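Local coordinates for ABC transporter substrate-binding protein (Bradyrhizobium japonicum, PDB 4I1D) that probably captures small solutes, perhaps polyamines, in the periplasm for uptake by an ABC transporter, and here holds d-malate, at residues A[125-130]-A[135-140]; A[143-148]-A[201-206]; A[150-155]-A[223-228]. All coordinates share one frame; numbering follows the deposited sequence.

Interaction 1 (A[125-130]-A[135-140]); sequences VDFWDV and GRRALR
R137 reaches out of strand 137-140 to the backbone of F127, tying the C-terminal end of helix 124-128 to the strand that follows it in a helix-loop-strand unit of the periplasmic binding protein fold. At the root of the arginine, CB lies 4.0 Å from F127 CZ, and CG stays near that same ring atom. CD then rides over one face of the F127 ring, 4.3 Å above its plane and offset toward the rim. From CG to NE the chain is extended, which carries the guanidinium over the ring, at a distance, to the carbonyl of F127. R137 NE donates to F127 O at 2.7 Å in the carbonyl plane, while R137 NH1 reaches F127 O at 2.9 Å from above that plane, a side-on grip on one oxygen. NH1 also donates to F133 O in the intervening loop, and NH2 makes a weak bond back to G135 O. Over the centre of one guanidinium face sits V130 CG2, 3.8 Å above the plane. A leucine here, with no N-H to offer, would probably leave F127 O and F133 O without these partners and the loop after the helix less firmly tied. The phenyl ring, sent toward L139 by a chi1 of -170°, brings its tip atom F127 CZ to 3.5 Å from L139 CD2 and has A138 O at its edge, 3.6 Å from CZ.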
loop_
_atom_site.group_PDB
_atom_site.type_symbol
_atom_site.label_atom_id
_atom_site.label_comp_id
_atom_site.label_asym_id
_atom_site.label_seq_id
_atom_site.Cartn_x
_atom_site.Cartn_y
_atom_site.Cartn_z
ATOM N N VAL A 125 4.087 28.548 32.417
ATOM C CA VAL A 125 2.843 28.520 33.178
ATOM C C VAL A 125 1.821 29.455 32.517
ATOM O O VAL A 125 0.682 29.065 32.260
ATOM C CB VAL A 125 3.078 28.930 34.634
ATOM C CG1 VAL A 125 1.803 28.741 35.463
ATOM C CG2 VAL A 125 4.230 28.130 35.216
ATOM N N ASP A 126 2.244 30.679 32.212
ATOM C CA ASP A 126 1.387 31.622 31.502
ATOM C C ASP A 126 0.979 31.050 30.156
ATOM O O ASP A 126 -0.188 31.099 29.783
ATOM C CB ASP A 126 2.098 32.956 31.301
ATOM C CG ASP A 126 2.392 33.668 32.619
ATOM O OD1 ASP A 126 1.716 33.375 33.629
ATOM O OD2 ASP A 126 3.302 34.526 32.640
ATOM N N PHE A 127 1.947 30.495 29.433
ATOM C CA PHE A 127 1.685 29.917 28.117
ATOM C C PHE A 127 0.579 28.870 28.168
ATOM O O PHE A 127 -0.270 28.812 27.278
ATOM C CB PHE A 127 2.958 29.291 27.539
ATOM C CG PHE A 127 2.833 28.881 26.093
ATOM C CD1 PHE A 127 3.235 29.735 25.078
ATOM C CD2 PHE A 127 2.332 27.639 25.748
ATOM C CE1 PHE A 127 3.134 29.360 23.740
ATOM C CE2 PHE A 127 2.228 27.258 24.407
ATOM C CZ PHE A 127 2.630 28.120 23.410
ATOM N N TRP A 128 0.597 28.038 29.207
ATOM C CA TRP A 128 -0.438 27.023 29.405
ATOM C C TRP A 128 -1.761 27.610 29.919
ATOM O O TRP A 128 -2.813 26.974 29.815
ATOM C CB TRP A 128 0.061 25.921 30.348
ATOM C CG TRP A 128 0.402 24.640 29.634
ATOM C CD1 TRP A 128 -0.332 23.479 29.629
ATOM C CD2 TRP A 128 1.559 24.388 28.805
ATOM N NE1 TRP A 128 0.296 22.526 28.852
ATOM C CE2 TRP A 128 1.458 23.053 28.341
ATOM C CE3 TRP A 128 2.667 25.152 28.423
ATOM C CZ2 TRP A 128 2.425 22.470 27.509
ATOM C CZ3 TRP A 128 3.637 24.566 27.584
ATOM C CH2 TRP A 128 3.504 23.235 27.146
ATOM N N ASP A 129 -1.721 28.824 30.459
ATOM C CA ASP A 129 -2.940 29.426 31.034
ATOM C C ASP A 129 -3.770 30.154 29.976
ATOM O O ASP A 129 -3.657 31.367 29.808
ATOM C CB ASP A 129 -2.590 30.387 32.164
ATOM C CG ASP A 129 -3.795 30.737 33.033
ATOM O OD1 ASP A 129 -3.579 31.027 34.230
ATOM O OD2 ASP A 129 -4.946 30.719 32.527
ATOM N N VAL A 130 -4.607 29.399 29.276
ATOM C CA VAL A 130 -5.377 29.908 28.152
ATOM C C VAL A 130 -6.448 30.905 28.569
ATOM O O VAL A 130 -6.793 31.808 27.809
ATOM C CB VAL A 130 -6.037 28.756 27.390
ATOM C CG1 VAL A 130 -7.212 29.264 26.568
ATOM C CG2 VAL A 130 -4.999 28.047 26.517
ATOM N N GLY A 135 -5.392 33.688 23.196
ATOM C CA GLY A 135 -4.716 33.953 21.943
ATOM C C GLY A 135 -4.295 32.697 21.212
ATOM O O GLY A 135 -4.289 31.602 21.784
ATOM N N ARG A 136 -3.941 32.860 19.937
ATOM C CA ARG A 136 -3.458 31.750 19.132
ATOM C C ARG A 136 -2.028 31.435 19.549
ATOM O O ARG A 136 -1.268 32.330 19.922
ATOM C CB ARG A 136 -3.558 32.092 17.652
ATOM C CG ARG A 136 -4.983 32.429 17.223
ATOM C CD ARG A 136 -5.019 33.026 15.811
ATOM N NE ARG A 136 -6.374 32.994 15.266
ATOM C CZ ARG A 136 -6.775 32.193 14.282
ATOM N NH1 ARG A 136 -5.918 31.362 13.701
ATOM N NH2 ARG A 136 -8.037 32.234 13.866
ATOM N N ARG A 137 -1.689 30.153 19.526
ATOM C CA ARG A 137 -0.430 29.665 20.069
ATOM C C ARG A 137 0.214 28.694 19.095
ATOM O O ARG A 137 -0.480 27.984 18.362
ATOM C CB ARG A 137 -0.670 28.909 21.383
ATOM C CG ARG A 137 -1.030 29.766 22.588
ATOM C CD ARG A 137 -1.703 28.915 23.660
ATOM N NE ARG A 137 -1.595 29.508 24.994
ATOM C CZ ARG A 137 -2.352 30.505 25.441
ATOM N NH1 ARG A 137 -2.168 30.962 26.672
ATOM N NH2 ARG A 137 -3.290 31.050 24.666
ATOM N N ALA A 138 1.541 28.645 19.118
ATOM C CA ALA A 138 2.295 27.682 18.315
ATOM C C ALA A 138 3.393 27.086 19.178
ATOM O O ALA A 138 3.926 27.748 20.076
ATOM C CB ALA A 138 2.896 28.347 17.086
ATOM N N LEU A 139 3.708 25.823 18.918
ATOM C CA LEU A 139 4.844 25.168 19.547
ATOM C C LEU A 139 5.571 24.476 18.414
ATOM O O LEU A 139 5.020 24.348 17.318
ATOM C CB LEU A 139 4.394 24.142 20.605
ATOM C CG LEU A 139 3.831 24.647 21.941
ATOM C CD1 LEU A 139 3.350 23.468 22.820
ATOM C CD2 LEU A 139 4.864 25.499 22.681
ATOM N N ARG A 140 6.797 24.035 18.660
ATOM C CA ARG A 140 7.558 23.343 17.625
ATOM C C ARG A 140 7.153 21.872 17.565
ATOM O O ARG A 140 6.956 21.240 18.605
ATOM C CB ARG A 140 9.051 23.439 17.908
ATOM C CG ARG A 140 9.899 22.809 16.797
ATOM C CD ARG A 140 11.387 22.847 17.118
ATOM N NE ARG A 140 12.156 22.230 16.041
ATOM C CZ ARG A 140 13.364 21.693 16.185
ATOM N NH1 ARG A 140 13.955 21.680 17.375
ATOM N NH2 ARG A 140 13.979 21.158 15.136
#

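Interaction 2 (A[143-148]-A[201-206]); sequences PIATLE and MEMAWN. With MLT (D-malate), chain U.
M203, a selenomethionine in this crystal, extends from strand 201-205 to touch A145 and T146 at the start of helix 146-153. The contact between the two segments is van der Waals packing, carried by this one side chain. With chi1 at 176° and the next bond extended, it stands straight out from the strand and places M203 SE 4.0 Å from A145 CB. A bend at chi3 (-55°) then turns the methyl: M203 CE rests 3.7 Å from A145 O and 4.1 Å from T146 CA. The meeting point is thus the N-cap residue A145 and the first helical residue after it.

Hydrogen bonds hold each side in its own place. L147 N bonds to P143 O at 3.0 Å, T146 OG1 pairs with H142 O, and M203 O accepts from W184 NE1.

The ligand contact belongs to W205, two residues further along the strand. W205 CZ3 packs 3.7 Å from C3 of d-malate, and the malate O2 lies in the indole plane at its edge, 3.8 Å from W205 CH2. W184 and Y105 meet this indole in edge-to-face stacks, and R208 hydrogen-bonds the malate.

In the sheet, strand 201-205 runs between strand 137-140, parallel to it, and strand 100-112, antiparallel; A145 also touches S107 of strand 100-112 and Q229 of strand 219-235, which brings the helix start against the sheet.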
loop_
_atom_site.group_PDB
_atom_site.type_symbol
_atom_site.label_atom_id
_atom_site.label_comp_id
_atom_site.label_asym_id
_atom_site.label_seq_id
_atom_site.Cartn_x
_atom_site.Cartn_y
_atom_site.Cartn_z
ATOM N N PRO A 143 10.298 17.159 20.064
ATOM C CA PRO A 143 10.360 16.939 21.518
ATOM C C PRO A 143 11.375 17.827 22.236
ATOM O O PRO A 143 11.119 18.234 23.369
ATOM C CB PRO A 143 10.739 15.456 21.640
ATOM C CG PRO A 143 11.376 15.109 20.300
ATOM C CD PRO A 143 10.672 15.962 19.288
ATOM N N ILE A 144 12.492 18.144 21.586
ATOM C CA ILE A 144 13.556 18.920 22.226
ATOM C C ILE A 144 13.101 20.332 22.617
ATOM O O ILE A 144 12.524 21.040 21.800
ATOM C CB ILE A 144 14.774 19.027 21.306
ATOM C CG1 ILE A 144 15.219 17.635 20.868
ATOM C CG2 ILE A 144 15.914 19.755 22.006
ATOM C CD1 ILE A 144 15.853 16.856 21.963
ATOM N N ALA A 145 13.391 20.729 23.857
ATOM C CA ALA A 145 12.960 22.014 24.432
ATOM C C ALA A 145 11.465 22.028 24.743
ATOM O O ALA A 145 11.042 22.589 25.749
ATOM C CB ALA A 145 13.324 23.185 23.522
ATOM N N THR A 146 10.671 21.413 23.872
ATOM C CA THR A 146 9.226 21.336 24.080
ATOM C C THR A 146 8.878 20.589 25.378
ATOM O O THR A 146 8.073 21.075 26.188
ATOM C CB THR A 146 8.531 20.673 22.870
ATOM O OG1 THR A 146 8.937 21.335 21.666
ATOM C CG2 THR A 146 7.012 20.749 22.998
ATOM N N LEU A 147 9.482 19.416 25.582
ATOM C CA LEU A 147 9.250 18.651 26.807
ATOM C C LEU A 147 9.634 19.482 28.019
ATOM O O LEU A 147 8.891 19.536 28.993
ATOM C CB LEU A 147 10.054 17.355 26.817
ATOM C CG LEU A 147 9.683 16.331 25.749
ATOM C CD1 LEU A 147 10.336 15.003 26.071
ATOM C CD2 LEU A 147 8.175 16.175 25.666
ATOM N N GLU A 148 10.800 20.124 27.970
ATOM C CA GLU A 148 11.223 20.971 29.095
ATOM C C GLU A 148 10.173 22.036 29.438
ATOM O O GLU A 148 9.833 22.229 30.607
ATOM C CB GLU A 148 12.580 21.630 28.819
ATOM C CG GLU A 148 13.772 20.682 28.904
ATOM C CD GLU A 148 14.076 19.942 27.599
ATOM O OE1 GLU A 148 15.179 19.359 27.510
ATOM O OE2 GLU A 148 13.231 19.940 26.670
HETATM N N MSE A 201 1.343 34.116 20.488
HETATM C CA MSE A 201 2.459 33.682 21.303
HETATM C C MSE A 201 2.938 32.306 20.848
HETATM O O MSE A 201 2.163 31.499 20.318
HETATM C CB MSE A 201 2.058 33.656 22.782
HETATM C CG MSE A 201 1.420 32.364 23.239
HETATM SE SE MSE A 201 0.629 32.550 25.030
HETATM C CE MSE A 201 -0.827 33.760 24.543
ATOM N N GLU A 202 4.223 32.043 21.051
ATOM C CA GLU A 202 4.790 30.772 20.629
ATOM C C GLU A 202 6.151 30.566 21.266
ATOM O O GLU A 202 6.759 31.509 21.789
ATOM C CB GLU A 202 4.934 30.730 19.103
ATOM C CG GLU A 202 6.118 31.542 18.573
ATOM C CD GLU A 202 6.273 31.475 17.057
ATOM O OE1 GLU A 202 5.734 30.534 16.423
ATOM O OE2 GLU A 202 6.936 32.376 16.497
HETATM N N MSE A 203 6.619 29.323 21.236
HETATM C CA MSE A 203 8.023 29.071 21.471
HETATM C C MSE A 203 8.714 29.308 20.149
HETATM O O MSE A 203 8.167 28.988 19.097
HETATM C CB MSE A 203 8.296 27.643 21.919
HETATM C CG MSE A 203 9.789 27.388 22.052
HETATM SE SE MSE A 203 10.266 25.568 22.563
HETATM C CE MSE A 203 9.201 25.442 24.162
ATOM N N ALA A 204 9.912 29.871 20.207
ATOM C CA ALA A 204 10.693 30.162 19.013
ATOM C C ALA A 204 12.150 30.388 19.409
ATOM O O ALA A 204 12.451 30.740 20.552
ATOM C CB ALA A 204 10.126 31.421 18.306
ATOM N N TRP A 205 13.052 30.187 18.459
ATOM C CA TRP A 205 14.452 30.485 18.678
ATOM C C TRP A 205 14.647 31.997 18.767
ATOM O O TRP A 205 14.114 32.755 17.950
ATOM C CB TRP A 205 15.293 29.847 17.564
ATOM C CG TRP A 205 15.254 28.312 17.617
ATOM C CD1 TRP A 205 15.497 27.529 18.712
ATOM C CD2 TRP A 205 14.976 27.407 16.538
ATOM N NE1 TRP A 205 15.382 26.199 18.385
ATOM C CE2 TRP A 205 15.064 26.094 17.058
ATOM C CE3 TRP A 205 14.673 27.576 15.181
ATOM C CZ2 TRP A 205 14.846 24.960 16.277
ATOM C CZ3 TRP A 205 14.458 26.447 14.401
ATOM C CH2 TRP A 205 14.544 25.157 14.952
ATOM N N ASN A 206 15.403 32.444 19.764
ATOM C CA ASN A 206 15.476 33.872 20.040
ATOM C C ASN A 206 15.969 34.671 18.830
ATOM O O ASN A 206 15.565 35.812 18.627
ATOM C CB ASN A 206 16.348 34.150 21.259
ATOM C CG ASN A 206 17.819 33.952 20.969
ATOM O OD1 ASN A 206 18.308 32.828 20.956
ATOM N ND2 ASN A 206 18.527 35.047 20.720
HETATM C C1 MLT U . 14.910 24.807 10.397
HETATM O O1 MLT U . 15.468 24.243 9.431
HETATM O O2 MLT U . 14.343 24.100 11.262
HETATM C C2 MLT U . 14.936 26.307 10.530
HETATM O O3 MLT U . 14.861 26.989 9.288
HETATM C C3 MLT U . 16.231 26.700 11.208
HETATM C C4 MLT U . 16.345 28.197 11.107
HETATM O O4 MLT U . 16.906 28.710 10.116
HETATM O O5 MLT U . 15.875 28.941 12.000
#

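Interaction 3 (A[150-155]-A[223-228]); sequences ALMADG and YNQGIL
M152, another selenomethionine, projects from the last turn of helix 146-153 and overlaps Q225, which occupies the third position of a type II beta turn from Y223 to G226. The turn makes the corner at which the long strand 219-235 changes direction within the periplasmic binding protein fold, and it is closed by G226 N bonding to Y223 O at 2.8 Å. Q225 has the positive phi that this position of the turn calls for (63°).

The two long side chains lie alongside one another, pointing opposite ways. Near the helix, M152 CB lies beside the amide of Q225, 3.9 Å from Q225 OE1. Further out, M152 SE packs 3.9 Å from Q225 CB. The chain then bends at chi3 (-77°), and the methyl M152 CE comes to 3.5 Å from Q225 O, an oxygen whose hydrogen-bond donor is W124 NE1. The W124 side chain touches M152 as well, so helix 124-128 packs against this same corner.

A water may link the polar parts: Q225 NE2 donates to it at 3.0 Å, but its approach to M152 O is too short to trust. M152 O also accepts from G155 N in the Schellman motif that ends the helix, with G155 as the C-prime residue at positive phi.

On the strand side of the turn, I227 adds the apolar part of the contact: its side chain runs across that of M152, with I227 CD1 3.8 Å from M152 CE.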
loop_
_atom_site.group_PDB
_atom_site.type_symbol
_atom_site.label_atom_id
_atom_site.label_comp_id
_atom_site.label_asym_id
_atom_site.label_seq_id
_atom_site.Cartn_x
_atom_site.Cartn_y
_atom_site.Cartn_z
ATOM N N ALA A 150 6.988 22.095 28.816
ATOM C CA ALA A 150 5.795 21.480 29.372
ATOM C C ALA A 150 5.995 21.186 30.853
ATOM O O ALA A 150 5.082 21.357 31.643
ATOM C CB ALA A 150 5.441 20.203 28.613
ATOM N N LEU A 151 7.187 20.739 31.233
ATOM C CA LEU A 151 7.433 20.435 32.640
ATOM C C LEU A 151 7.469 21.709 33.484
ATOM O O LEU A 151 6.918 21.757 34.587
ATOM C CB LEU A 151 8.712 19.623 32.805
ATOM C CG LEU A 151 8.506 18.155 32.422
ATOM C CD1 LEU A 151 9.797 17.509 31.939
ATOM C CD2 LEU A 151 7.905 17.396 33.582
HETATM N N MSE A 152 8.099 22.751 32.954
HETATM C CA MSE A 152 8.120 24.031 33.646
HETATM C C MSE A 152 6.706 24.591 33.790
HETATM O O MSE A 152 6.390 25.231 34.792
HETATM C CB MSE A 152 9.042 25.020 32.928
HETATM C CG MSE A 152 10.524 24.771 33.212
HETATM SE SE MSE A 152 11.738 26.039 32.353
HETATM C CE MSE A 152 11.683 25.299 30.532
ATOM N N ALA A 153 5.861 24.342 32.789
ATOM C CA ALA A 153 4.467 24.782 32.839
ATOM C C ALA A 153 3.753 24.053 33.972
ATOM O O ALA A 153 2.843 24.578 34.601
ATOM C CB ALA A 153 3.778 24.510 31.505
ATOM N N ASP A 154 4.177 22.825 34.228
ATOM C CA ASP A 154 3.629 22.060 35.324
ATOM C C ASP A 154 4.313 22.379 36.656
ATOM O O ASP A 154 4.173 21.631 37.634
ATOM C CB ASP A 154 3.715 20.569 35.031
ATOM C CG ASP A 154 2.664 19.784 35.791
ATOM O OD1 ASP A 154 1.526 20.288 35.879
ATOM O OD2 ASP A 154 2.975 18.693 36.315
ATOM N N GLY A 155 5.059 23.480 36.688
ATOM C CA GLY A 155 5.590 24.003 37.936
ATOM C C GLY A 155 6.999 23.575 38.307
ATOM O O GLY A 155 7.511 23.954 39.360
ATOM N N TYR A 223 13.598 35.971 28.236
ATOM C CA TYR A 223 14.510 34.864 28.495
ATOM C C TYR A 223 14.016 34.053 29.699
ATOM O O TYR A 223 14.478 32.935 29.948
ATOM C CB TYR A 223 15.946 35.351 28.707
ATOM C CG TYR A 223 16.718 35.617 27.419
ATOM C CD1 TYR A 223 17.029 34.579 26.540
ATOM C CD2 TYR A 223 17.151 36.898 27.102
ATOM C CE1 TYR A 223 17.728 34.812 25.367
ATOM C CE2 TYR A 223 17.864 37.147 25.929
ATOM C CZ TYR A 223 18.148 36.103 25.070
ATOM O OH TYR A 223 18.855 36.360 23.918
ATOM N N ASN A 224 13.064 34.607 30.440
ATOM C CA ASN A 224 12.558 33.881 31.606
ATOM C C ASN A 224 12.044 32.496 31.223
ATOM O O ASN A 224 11.180 32.365 30.358
ATOM C CB ASN A 224 11.475 34.664 32.336
ATOM C CG ASN A 224 11.180 34.089 33.706
ATOM O OD1 ASN A 224 12.099 33.755 34.459
ATOM N ND2 ASN A 224 9.899 33.954 34.033
ATOM N N GLN A 225 12.596 31.470 31.860
ATOM C CA GLN A 225 12.227 30.080 31.583
ATOM C C GLN A 225 12.563 29.658 30.160
ATOM O O GLN A 225 12.022 28.672 29.652
ATOM C CB GLN A 225 10.745 29.815 31.877
ATOM C CG GLN A 225 10.367 29.978 33.349
ATOM C CD GLN A 225 9.180 29.114 33.749
ATOM O OE1 GLN A 225 8.264 28.886 32.955
ATOM N NE2 GLN A 225 9.204 28.609 34.981
ATOM N N GLY A 226 13.455 30.402 29.514
ATOM C CA GLY A 226 13.938 30.002 28.204
ATOM C C GLY A 226 14.736 28.723 28.341
ATOM O O GLY A 226 15.214 28.400 29.428
ATOM N N ILE A 227 14.861 27.976 27.250
ATOM C CA ILE A 227 15.727 26.805 27.233
ATOM C C ILE A 227 17.056 27.154 26.537
ATOM O O ILE A 227 17.100 27.411 25.326
ATOM C CB ILE A 227 15.058 25.603 26.545
ATOM C CG1 ILE A 227 13.762 25.219 27.262
ATOM C CG2 ILE A 227 16.010 24.423 26.522
ATOM C CD1 ILE A 227 12.595 26.096 26.903
ATOM N N LEU A 228 18.130 27.180 27.322
ATOM C CA LEU A 228 19.442 27.599 26.831
ATOM C C LEU A 228 20.176 26.420 26.199
ATOM O O LEU A 228 20.398 25.390 26.846
ATOM C CB LEU A 228 20.274 28.195 27.965
ATOM C CG LEU A 228 21.673 28.667 27.578
ATOM C CD1 LEU A 228 21.630 29.629 26.373
ATOM C CD2 LEU A 228 22.327 29.315 28.774
HETATM O O HOH W 1 7.830 26.295 36.407
#

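The three interactions cluster on the same side of the chain's centre, their own centres about 9 to 12 Å apart. Interaction 1 closes before the others open; interactions 2 and 3 then interleave, because both begin on helix 146-153 and return to it from distant strands, 201-205 and 219-235. All three reach one mixed sheet. Strands 137-140 and 201-205 are neighbours there, and the A138 N to M201 O approach of 3.2 Å is a probable hydrogen bond joining interactions 1 and 2. W128 packs on A150 and A153, linking interactions 1 and 3. Helices 124-128 and 146-153 thus pack together beside strands 137-140 and 201-205, the latter ending at W205 of the malate pocket.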